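Local coordinates for C-1-tetrahydrofolate synthase, cytoplasmic, putative (Trypanosoma brucei, PDB 4CJX), which probably interconverts folate-bound one-carbon units, as an NADP-dependent methylenetetrahydrofolate dehydrogenase that is also a methenyltetrahydrofolate cyclohydrolase, at residues Asp29-Ala34 with Val296-Val301; Val164-Ser169 with Ser302-Asn307; Val254-Thr259 with Thr290-Gly295. All coordinates share one frame; numbering follows the deposited sequence.

Contact 1 (Asp29-Ala34 with Val296-Val301); sequences DGRAVA and VGPVTV. With 9L9 ((2S)-2-[[4-[[2,4-bis(azanyl)-6-oxidanylidene-1H-pyrimidin-5-yl]carbamoylamino]phenyl]carbonylamino]pentanedioic acid), chain G.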
loop_
_atom_site.group_PDB
_atom_site.type_symbol
_atom_site.label_atom_id
_atom_site.label_comp_id
_atom_site.label_asym_id
_atom_site.label_seq_id
_atom_site.Cartn_x
_atom_site.Cartn_y
_atom_site.Cartn_z
ATOM N N ASP B 29 22.972 -12.266 13.023
ATOM C CA ASP B 29 24.141 -11.582 12.518
ATOM C C ASP B 29 23.914 -11.208 11.068
ATOM O O ASP B 29 24.117 -12.027 10.176
ATOM C CB ASP B 29 25.361 -12.491 12.665
ATOM C CG ASP B 29 26.650 -11.839 12.216
ATOM O OD1 ASP B 29 26.649 -10.738 11.599
ATOM O OD2 ASP B 29 27.698 -12.448 12.471
ATOM N N GLY B 30 23.485 -9.975 10.845
ATOM C CA GLY B 30 23.274 -9.463 9.492
ATOM C C GLY B 30 24.498 -9.470 8.577
ATOM O O GLY B 30 24.368 -9.706 7.379
ATOM N N ARG B 31 25.678 -9.211 9.141
ATOM C CA ARG B 31 26.925 -9.229 8.369
ATOM C C ARG B 31 27.196 -10.613 7.789
ATOM O O ARG B 31 27.531 -10.737 6.609
ATOM C CB ARG B 31 28.126 -8.762 9.206
ATOM C CG ARG B 31 27.892 -7.455 9.972
ATOM C CD ARG B 31 29.185 -6.698 10.244
ATOM N NE ARG B 31 29.165 -5.942 11.509
ATOM C CZ ARG B 31 28.807 -4.657 11.658
ATOM N NH1 ARG B 31 28.390 -3.912 10.614
ATOM N NH2 ARG B 31 28.848 -4.101 12.872
ATOM N N ALA B 32 27.029 -11.651 8.605
ATOM C CA ALA B 32 27.134 -13.031 8.131
ATOM C C ALA B 32 26.061 -13.377 7.093
ATOM O O ALA B 32 26.329 -14.118 6.159
ATOM C CB ALA B 32 27.048 -13.998 9.300
ATOM N N VAL B 33 24.841 -12.881 7.263
ATOM C CA VAL B 33 23.790 -13.140 6.279
ATOM C C VAL B 33 24.131 -12.490 4.895
ATOM O O VAL B 33 23.980 -13.107 3.829
ATOM C CB VAL B 33 22.415 -12.666 6.794
ATOM C CG1 VAL B 33 21.377 -12.624 5.670
ATOM C CG2 VAL B 33 21.926 -13.580 7.910
ATOM N N ALA B 34 24.574 -11.246 4.950
ATOM C CA ALA B 34 24.996 -10.497 3.777
ATOM C C ALA B 34 26.179 -11.194 3.111
ATOM O O ALA B 34 26.171 -11.398 1.913
ATOM C CB ALA B 34 25.375 -9.082 4.194
ATOM N N VAL B 296 19.983 -5.223 10.085
ATOM C CA VAL B 296 19.259 -4.990 8.858
ATOM C C VAL B 296 20.120 -4.310 7.765
ATOM O O VAL B 296 19.992 -4.645 6.593
ATOM C CB VAL B 296 17.944 -4.212 9.118
ATOM C CG1 VAL B 296 17.262 -3.851 7.807
ATOM C CG2 VAL B 296 17.000 -5.045 9.962
ATOM N N GLY B 297 21.014 -3.406 8.176
ATOM C CA GLY B 297 21.754 -2.587 7.261
ATOM C C GLY B 297 22.591 -3.325 6.223
ATOM O O GLY B 297 22.511 -3.024 5.022
ATOM N N PRO B 298 23.417 -4.275 6.676
ATOM C CA PRO B 298 24.226 -4.963 5.677
ATOM C C PRO B 298 23.363 -5.774 4.703
ATOM O O PRO B 298 23.688 -5.834 3.502
ATOM C CB PRO B 298 25.161 -5.858 6.514
ATOM C CG PRO B 298 25.150 -5.219 7.877
ATOM C CD PRO B 298 23.794 -4.638 8.051
ATOM N N VAL B 299 22.275 -6.345 5.206
ATOM C CA VAL B 299 21.366 -7.117 4.364
ATOM C C VAL B 299 20.597 -6.226 3.385
ATOM O O VAL B 299 20.347 -6.633 2.257
ATOM C CB VAL B 299 20.430 -8.024 5.187
ATOM C CG1 VAL B 299 19.572 -8.896 4.267
ATOM C CG2 VAL B 299 21.275 -8.923 6.082
ATOM N N THR B 300 20.264 -5.010 3.795
ATOM C CA THR B 300 19.714 -4.030 2.881
ATOM C C THR B 300 20.613 -3.807 1.643
ATOM O O THR B 300 20.117 -3.769 0.517
ATOM C CB THR B 300 19.442 -2.698 3.605
ATOM O OG1 THR B 300 18.428 -2.920 4.582
ATOM C CG2 THR B 300 18.976 -1.624 2.635
ATOM N N VAL B 301 21.919 -3.685 1.858
ATOM C CA VAL B 301 22.867 -3.573 0.746
ATOM C C VAL B 301 22.840 -4.822 -0.133
ATOM O O VAL B 301 22.863 -4.715 -1.369
ATOM C CB VAL B 301 24.317 -3.337 1.236
ATOM C CG1 VAL B 301 25.303 -3.352 0.073
ATOM C CG2 VAL B 301 24.429 -2.033 2.012
HETATM N N2A 9L9 G . 17.456 5.297 -2.467
HETATM N N1 9L9 G . 17.854 5.553 -0.094
HETATM C C2 9L9 G . 17.703 4.710 -1.143
HETATM N N3 9L9 G . 17.755 3.324 -1.009
HETATM C C4 9L9 G . 17.992 2.919 0.312
HETATM O O4A 9L9 G . 18.027 1.703 0.416
HETATM N N5A 9L9 G . 18.541 3.294 2.656
HETATM C C5 9L9 G . 18.141 3.767 1.418
HETATM C C6 9L9 G . 18.085 5.100 1.156
HETATM N N7 9L9 G . 18.232 6.063 2.247
HETATM O O8A 9L9 G . 20.581 2.519 1.990
HETATM N N9 9L9 G . 19.987 2.390 4.157
HETATM C C1B 9L9 G . 21.090 1.759 4.661
HETATM C C2B 9L9 G . 21.214 1.703 6.064
HETATM C C3B 9L9 G . 22.311 1.100 6.682
HETATM C C4B 9L9 G . 23.334 0.528 5.923
HETATM C C5B 9L9 G . 23.187 0.538 4.518
HETATM C C6B 9L9 G . 22.093 1.152 3.894
HETATM C C7B 9L9 G . 24.485 -0.186 6.607
HETATM O O7B 9L9 G . 25.000 -1.098 6.007
HETATM C CAW 9L9 G . 19.763 2.749 2.866
HETATM N N 9L9 G . 24.873 0.103 7.869
HETATM C CA 9L9 G . 25.892 -0.619 8.622
HETATM C C 9L9 G . 25.190 -1.499 9.629
HETATM O OXT 9L9 G . 24.044 -1.164 9.963
HETATM C CB 9L9 G . 26.809 0.255 9.443
HETATM C CG 9L9 G . 26.961 1.638 8.842
HETATM C CD 9L9 G . 28.152 2.299 9.461
HETATM O OE1 9L9 G . 29.238 1.726 9.370
HETATM O OE2 9L9 G . 28.004 3.384 10.039
HETATM O O 9L9 G . 25.752 -2.507 10.120
#
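Val299 lays its CG2 methyl over the first turn of helix 30-51. CG2 sits 3.4 Å from Gly30 O and 3.7 Å from Val33 CG1. The branch stands beside its own backbone N, with CG1 anti to that N (chi1 -175°). This torsion turns CG2 to the helix start. Gly30 O also accepts from Ala34 N, so the methyl packs on a carbonyl already engaged inside its helix. Val33 meets CG2 obliquely, through one methyl. Pro298 packs alongside. Its CB is 4.0 Å from Ala34 CB, and its CG is 4.1 Å from Arg31 CG. Gly30 has no side chain, and its backbone lies close to both Pro298 and Val299.

The two helices run nearly parallel. Their short segments come within 7.6 Å, at an angle of 16°. The pairing joins helix 30-51 of the catalytic domain to helix 296-316 of the NAD(P)-binding domain, at their N-terminal ends. Helix 166-178 covers Val299 and Thr300 through Ala170. At the start of helix 30-51, Asp29 is the N-cap. Its OD1 accepts from Ala32 N, which lies above the carboxylate plane.

The same helix starts line the inhibitor pocket. The Arg31 chain bends at chi3 and brings NH1 to 3.0 Å from 9L9 O, a carboxylate oxygen of the glutamate part. Pro298 CD flanks that oxygen at 3.6 Å. Further along the ligand, Val301 CG2 touches the phenyl ring at C5B, 3.8 Å away.

Contact 2 (Val164-Ser169 with Ser302-Asn307); sequences VPCTAS and SMLLKN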
loop_
_atom_site.group_PDB
_atom_site.type_symbol
_atom_site.label_atom_id
_atom_site.label_comp_id
_atom_site.label_asym_id
_atom_site.label_seq_id
_atom_site.Cartn_x
_atom_site.Cartn_y
_atom_site.Cartn_z
ATOM N N VAL B 164 11.357 -5.655 -5.138
ATOM C CA VAL B 164 10.838 -5.274 -3.822
ATOM C C VAL B 164 11.836 -4.287 -3.178
ATOM O O VAL B 164 13.039 -4.456 -3.341
ATOM C CB VAL B 164 10.686 -6.533 -2.944
ATOM C CG1 VAL B 164 10.230 -6.174 -1.556
ATOM C CG2 VAL B 164 9.709 -7.523 -3.580
ATOM N N PRO B 165 11.352 -3.274 -2.424
ATOM C CA PRO B 165 12.293 -2.317 -1.874
ATOM C C PRO B 165 13.306 -3.022 -0.958
ATOM O O PRO B 165 12.963 -4.011 -0.303
ATOM C CB PRO B 165 11.410 -1.339 -1.095
ATOM C CG PRO B 165 10.047 -1.499 -1.666
ATOM C CD PRO B 165 9.956 -2.922 -2.111
ATOM N N CYS B 166 14.541 -2.533 -0.969
ATOM C CA CYS B 166 15.658 -3.278 -0.417
ATOM C C CYS B 166 15.533 -3.500 1.109
ATOM O O CYS B 166 15.766 -4.614 1.598
ATOM C CB CYS B 166 16.953 -2.558 -0.780
ATOM S SG CYS B 166 17.133 -2.306 -2.567
ATOM N N THR B 167 15.158 -2.442 1.832
ATOM C CA THR B 167 15.048 -2.516 3.283
ATOM C C THR B 167 13.969 -3.506 3.685
ATOM O O THR B 167 14.215 -4.393 4.515
ATOM C CB THR B 167 14.781 -1.145 3.935
ATOM O OG1 THR B 167 15.784 -0.202 3.518
ATOM C CG2 THR B 167 14.812 -1.296 5.449
ATOM N N ALA B 168 12.796 -3.377 3.056
ATOM C CA ALA B 168 11.678 -4.299 3.296
ATOM C C ALA B 168 12.112 -5.704 2.995
ATOM O O ALA B 168 11.852 -6.630 3.755
ATOM C CB ALA B 168 10.485 -3.941 2.436
ATOM N N SER B 169 12.798 -5.853 1.877
ATOM C CA SER B 169 13.303 -7.148 1.498
ATOM C C SER B 169 14.269 -7.779 2.542
ATOM O O SER B 169 14.227 -8.984 2.796
ATOM C CB SER B 169 14.000 -6.986 0.185
ATOM O OG SER B 169 14.264 -8.232 -0.344
ATOM N N SER B 302 22.792 -5.998 0.498
ATOM C CA SER B 302 22.767 -7.269 -0.225
ATOM C C SER B 302 21.510 -7.427 -1.082
ATOM O O SER B 302 21.561 -8.005 -2.167
ATOM C CB SER B 302 22.862 -8.452 0.752
ATOM O OG SER B 302 24.100 -8.398 1.443
ATOM N N MET B 303 20.389 -6.937 -0.586
ATOM C CA MET B 303 19.142 -7.007 -1.354
ATOM C C MET B 303 19.146 -6.098 -2.591
ATOM O O MET B 303 18.485 -6.411 -3.582
ATOM C CB MET B 303 17.934 -6.684 -0.469
ATOM C CG MET B 303 17.681 -7.678 0.665
ATOM S SD MET B 303 17.611 -9.400 0.131
ATOM C CE MET B 303 19.273 -9.943 0.443
ATOM N N LEU B 304 19.858 -4.980 -2.523
ATOM C CA LEU B 304 19.996 -4.091 -3.671
ATOM C C LEU B 304 20.758 -4.824 -4.768
ATOM O O LEU B 304 20.412 -4.721 -5.929
ATOM C CB LEU B 304 20.725 -2.795 -3.300
ATOM C CG LEU B 304 21.306 -1.965 -4.453
ATOM C CD1 LEU B 304 20.198 -1.443 -5.359
ATOM C CD2 LEU B 304 22.147 -0.811 -3.936
ATOM N N LEU B 305 21.797 -5.559 -4.371
ATOM C CA LEU B 305 22.605 -6.344 -5.306
ATOM C C LEU B 305 21.773 -7.494 -5.907
ATOM O O LEU B 305 21.899 -7.818 -7.088
ATOM C CB LEU B 305 23.855 -6.884 -4.608
ATOM C CG LEU B 305 24.804 -5.846 -3.992
ATOM C CD1 LEU B 305 26.096 -6.522 -3.572
ATOM C CD2 LEU B 305 25.113 -4.701 -4.937
ATOM N N LYS B 306 20.920 -8.098 -5.076
ATOM C CA LYS B 306 20.010 -9.142 -5.539
ATOM C C LYS B 306 19.015 -8.594 -6.598
ATOM O O LYS B 306 18.922 -9.139 -7.701
ATOM C CB LYS B 306 19.305 -9.802 -4.343
ATOM C CG LYS B 306 18.581 -11.089 -4.704
ATOM C CD LYS B 306 18.117 -11.837 -3.470
ATOM C CE LYS B 306 17.463 -13.172 -3.821
ATOM N NZ LYS B 306 16.481 -13.578 -2.757
ATOM N N ASN B 307 18.319 -7.507 -6.276
ATOM C CA ASN B 307 17.414 -6.858 -7.219
ATOM C C ASN B 307 18.127 -6.575 -8.546
ATOM O O ASN B 307 17.602 -6.841 -9.622
ATOM C CB ASN B 307 16.877 -5.530 -6.677
ATOM C CG ASN B 307 15.867 -5.697 -5.563
ATOM O OD1 ASN B 307 15.588 -6.806 -5.122
ATOM N ND2 ASN B 307 15.326 -4.583 -5.089
#
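Asn307 holds its CG beside its own backbone N and anti to the carbonyl carbon (chi1 -72°), and Cys166 holds SG in the same way (chi1 -56°). These torsions send the amide of Asn307 toward Val164 and the sulfur of Cys166 toward Leu304. Asn307 ND2 donates to Val164 O at 2.9 Å. The N-H...O angle is 161°, and the oxygen lies close to the plane of the amide. ND2 also donates to Ala143 O, so two backbone carbonyls help fix the rotation of this buried amide.

Cys166 SG rests on the backbone of helix 296-316, 3.5 Å from Leu304 CA. It also lies 3.7 Å from Leu304 CB and 3.8 Å from Asn307 ND2. Met303 starts out toward helix 166-178, with its CB 3.6 Å from Cys166 O. The chain then bends at chi2 and chi3 and turns its tip from helix 166-178, with SD 3.6 Å from Ser169 OG. The CB of Ser169 packs against Met303 CG.

Pro165 is the N-cap of helix 166-178, so the Asn307 bond grips the chain just ahead of this helix. Leu304 touches Lys77 of helix 68-83, and Val164 touches Leu203 of helix 197-206. The side chain of Cys166 is about 5 Å from the bound 9L9 and about 7 Å from that of Ile195, an NADP-binding residue. This is a buried helix-helix contact of the NAD(P)-binding domain, next to the inhibitor pocket and near the NADP site.

Contact 3 (Val254-Thr259 with Thr290-Gly295); sequences VIDVGT and TPVPGG. With 9L9 ((2S)-2-[[4-[[2,4-bis(azanyl)-6-oxidanylidene-1H-pyrimidin-5-yl]carbamoylamino]phenyl]carbonylamino]pentanedioic acid), chain G.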
loop_
_atom_site.group_PDB
_atom_site.type_symbol
_atom_site.label_atom_id
_atom_site.label_comp_id
_atom_site.label_asym_id
_atom_site.label_seq_id
_atom_site.Cartn_x
_atom_site.Cartn_y
_atom_site.Cartn_z
ATOM N N VAL B 254 12.196 -9.659 16.948
ATOM C CA VAL B 254 12.303 -8.214 16.922
ATOM C C VAL B 254 13.340 -7.851 15.860
ATOM O O VAL B 254 14.492 -8.272 15.959
ATOM C CB VAL B 254 12.759 -7.732 18.319
ATOM C CG1 VAL B 254 13.019 -6.252 18.351
ATOM C CG2 VAL B 254 11.711 -8.117 19.361
ATOM N N ILE B 255 12.919 -7.070 14.867
ATOM C CA ILE B 255 13.745 -6.651 13.757
ATOM C C ILE B 255 13.877 -5.141 13.833
ATOM O O ILE B 255 12.903 -4.405 13.653
ATOM C CB ILE B 255 13.142 -7.002 12.390
ATOM C CG1 ILE B 255 12.648 -8.437 12.317
ATOM C CG2 ILE B 255 14.169 -6.760 11.295
ATOM C CD1 ILE B 255 13.691 -9.489 12.608
ATOM N N ASP B 256 15.099 -4.693 14.107
ATOM C CA ASP B 256 15.388 -3.291 14.313
ATOM C C ASP B 256 15.963 -2.626 13.065
ATOM O O ASP B 256 17.154 -2.749 12.777
ATOM C CB ASP B 256 16.350 -3.134 15.493
ATOM C CG ASP B 256 16.421 -1.721 15.996
ATOM O OD1 ASP B 256 15.865 -0.827 15.322
ATOM O OD2 ASP B 256 17.037 -1.489 17.076
ATOM N N VAL B 257 15.119 -1.886 12.365
ATOM C CA VAL B 257 15.495 -1.161 11.145
ATOM C C VAL B 257 16.019 0.260 11.411
ATOM O O VAL B 257 16.615 0.861 10.547
ATOM C CB VAL B 257 14.285 -1.084 10.177
ATOM C CG1 VAL B 257 14.713 -0.584 8.800
ATOM C CG2 VAL B 257 13.633 -2.447 10.061
ATOM N N GLY B 258 15.811 0.797 12.605
ATOM C CA GLY B 258 16.296 2.134 12.923
ATOM C C GLY B 258 17.792 2.279 12.689
ATOM O O GLY B 258 18.572 1.377 13.010
ATOM N N THR B 259 18.198 3.401 12.105
ATOM C CA THR B 259 19.611 3.729 11.975
ATOM C C THR B 259 19.737 5.223 12.216
ATOM O O THR B 259 19.960 5.967 11.267
ATOM C CB THR B 259 20.137 3.466 10.548
ATOM O OG1 THR B 259 19.197 4.006 9.601
ATOM C CG2 THR B 259 20.319 1.980 10.286
ATOM N N THR B 290 17.669 -8.376 16.177
ATOM C CA THR B 290 18.788 -7.932 15.362
ATOM C C THR B 290 19.432 -6.679 15.956
ATOM O O THR B 290 18.715 -5.767 16.416
ATOM C CB THR B 290 18.395 -7.608 13.924
ATOM O OG1 THR B 290 17.490 -6.496 13.918
ATOM C CG2 THR B 290 17.766 -8.806 13.238
ATOM N N PRO B 291 20.783 -6.601 15.901
ATOM C CA PRO B 291 21.515 -5.499 16.452
ATOM C C PRO B 291 21.647 -4.363 15.444
ATOM O O PRO B 291 21.474 -4.558 14.239
ATOM C CB PRO B 291 22.887 -6.118 16.715
ATOM C CG PRO B 291 23.074 -7.045 15.557
ATOM C CD PRO B 291 21.685 -7.525 15.193
ATOM N N VAL B 292 21.961 -3.189 15.970
ATOM C CA VAL B 292 22.261 -2.005 15.192
ATOM C C VAL B 292 23.518 -1.363 15.772
ATOM O O VAL B 292 23.507 -0.951 16.928
ATOM C CB VAL B 292 21.117 -0.985 15.276
ATOM C CG1 VAL B 292 21.549 0.342 14.676
ATOM C CG2 VAL B 292 19.863 -1.526 14.563
ATOM N N PRO B 293 24.600 -1.250 14.977
ATOM C CA PRO B 293 24.768 -1.690 13.583
ATOM C C PRO B 293 24.900 -3.196 13.477
ATOM O O PRO B 293 24.982 -3.901 14.491
ATOM C CB PRO B 293 26.064 -1.006 13.162
ATOM C CG PRO B 293 26.863 -0.953 14.436
ATOM C CD PRO B 293 25.856 -0.702 15.529
ATOM N N GLY B 294 24.853 -3.691 12.250
ATOM C CA GLY B 294 25.184 -5.072 11.952
ATOM C C GLY B 294 24.021 -6.021 11.785
ATOM O O GLY B 294 24.228 -7.237 11.802
ATOM N N GLY B 295 22.804 -5.487 11.614
ATOM C CA GLY B 295 21.608 -6.319 11.492
ATOM C C GLY B 295 20.981 -6.099 10.141
ATOM O O GLY B 295 21.426 -6.680 9.146
HETATM N N2A 9L9 G . 17.456 5.297 -2.467
HETATM N N1 9L9 G . 17.854 5.553 -0.094
HETATM C C2 9L9 G . 17.703 4.710 -1.143
HETATM N N3 9L9 G . 17.755 3.324 -1.009
HETATM C C4 9L9 G . 17.992 2.919 0.312
HETATM O O4A 9L9 G . 18.027 1.703 0.416
HETATM N N5A 9L9 G . 18.541 3.294 2.656
HETATM C C5 9L9 G . 18.141 3.767 1.418
HETATM C C6 9L9 G . 18.085 5.100 1.156
HETATM N N7 9L9 G . 18.232 6.063 2.247
HETATM O O8A 9L9 G . 20.581 2.519 1.990
HETATM N N9 9L9 G . 19.987 2.390 4.157
HETATM C C1B 9L9 G . 21.090 1.759 4.661
HETATM C C2B 9L9 G . 21.214 1.703 6.064
HETATM C C3B 9L9 G . 22.311 1.100 6.682
HETATM C C4B 9L9 G . 23.334 0.528 5.923
HETATM C C5B 9L9 G . 23.187 0.538 4.518
HETATM C C6B 9L9 G . 22.093 1.152 3.894
HETATM C C7B 9L9 G . 24.485 -0.186 6.607
HETATM O O7B 9L9 G . 25.000 -1.098 6.007
HETATM C CAW 9L9 G . 19.763 2.749 2.866
HETATM N N 9L9 G . 24.873 0.103 7.869
HETATM C CA 9L9 G . 25.892 -0.619 8.622
HETATM C C 9L9 G . 25.190 -1.499 9.629
HETATM O OXT 9L9 G . 24.044 -1.164 9.963
HETATM C CB 9L9 G . 26.809 0.255 9.443
HETATM C CG 9L9 G . 26.961 1.638 8.842
HETATM C CD 9L9 G . 28.152 2.299 9.461
HETATM O OE1 9L9 G . 29.238 1.726 9.370
HETATM O OE2 9L9 G . 28.004 3.384 10.039
HETATM O O 9L9 G . 25.752 -2.507 10.120
HETATM O O HOH W 1 18.403 -3.413 18.149
HETATM O O HOH W 2 19.107 -4.423 12.697
#
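Strand 253-256 and the loop after strand 288-289 come closest at Ile255 and Thr290, whose CA atoms are 5.4 Å apart. Here Thr290 N makes a weak bond to Val254 O (3.2 Å). The next link uses a side chain. With chi1 at 64°, Thr290 OG1 sits between its own backbone N and carbonyl carbon. It accepts from Asp256 N at 3.0 Å, in a nearly straight bond (167°).

Val292 CG2 packs on the carbonyls of Asp256 and Gly258, 3.5 Å from Gly258 O. It also lies against the carboxylate carbon of Asp256, and the two side chains cross at about a right angle. Asp256 OD1 accepts from Gly258 N, two residues on, which makes an Asx turn. This donor comes on the anti side, tilted out of the carboxylate plane. Outside the two segments, OD1 also takes Asp276 N and OD2 takes Val277 N.

One water links Asp256 OD2 to Thr290 O. Another lies 2.6 Å from Asp256 O and also reaches Thr290 OG1 and Pro291 O. Past the cis peptide before Pro293, Gly294 N makes a weak bond to 9L9 O (2.6 Å).

The two direct bonds and the waters thus join the strand to the inhibitor-binding loop. The buried carboxylate holds the turn before Thr259, an NADP-binding residue, and the 276-277 backbone. Three N-H groups and a water would probably stabilise its negative charge.

How the contacts relate
Contacts 1 and 2 share helix 296-316, in consecutive segments, and their centres are 11 Å apart. One segment of contact 3, 290-295, is the loop leading into that helix; the other is on strand 253-256. Its centre is about 10 Å from that of contact 1 and 16 Å from that of contact 2. Along the chain, contacts 1 and 2 cross, and both enclose contact 3. Val296 packs on Ile255 between contacts 1 and 3. Thr167 touches Thr300 of contact 1 and Val257 of contact 3. Together they tie the six-stranded parallel sheet to helices 30-51, 166-178 and 296-316, beside the inhibitor pocket, probably the folate site, and the NADP site. The last helix thus links both domains.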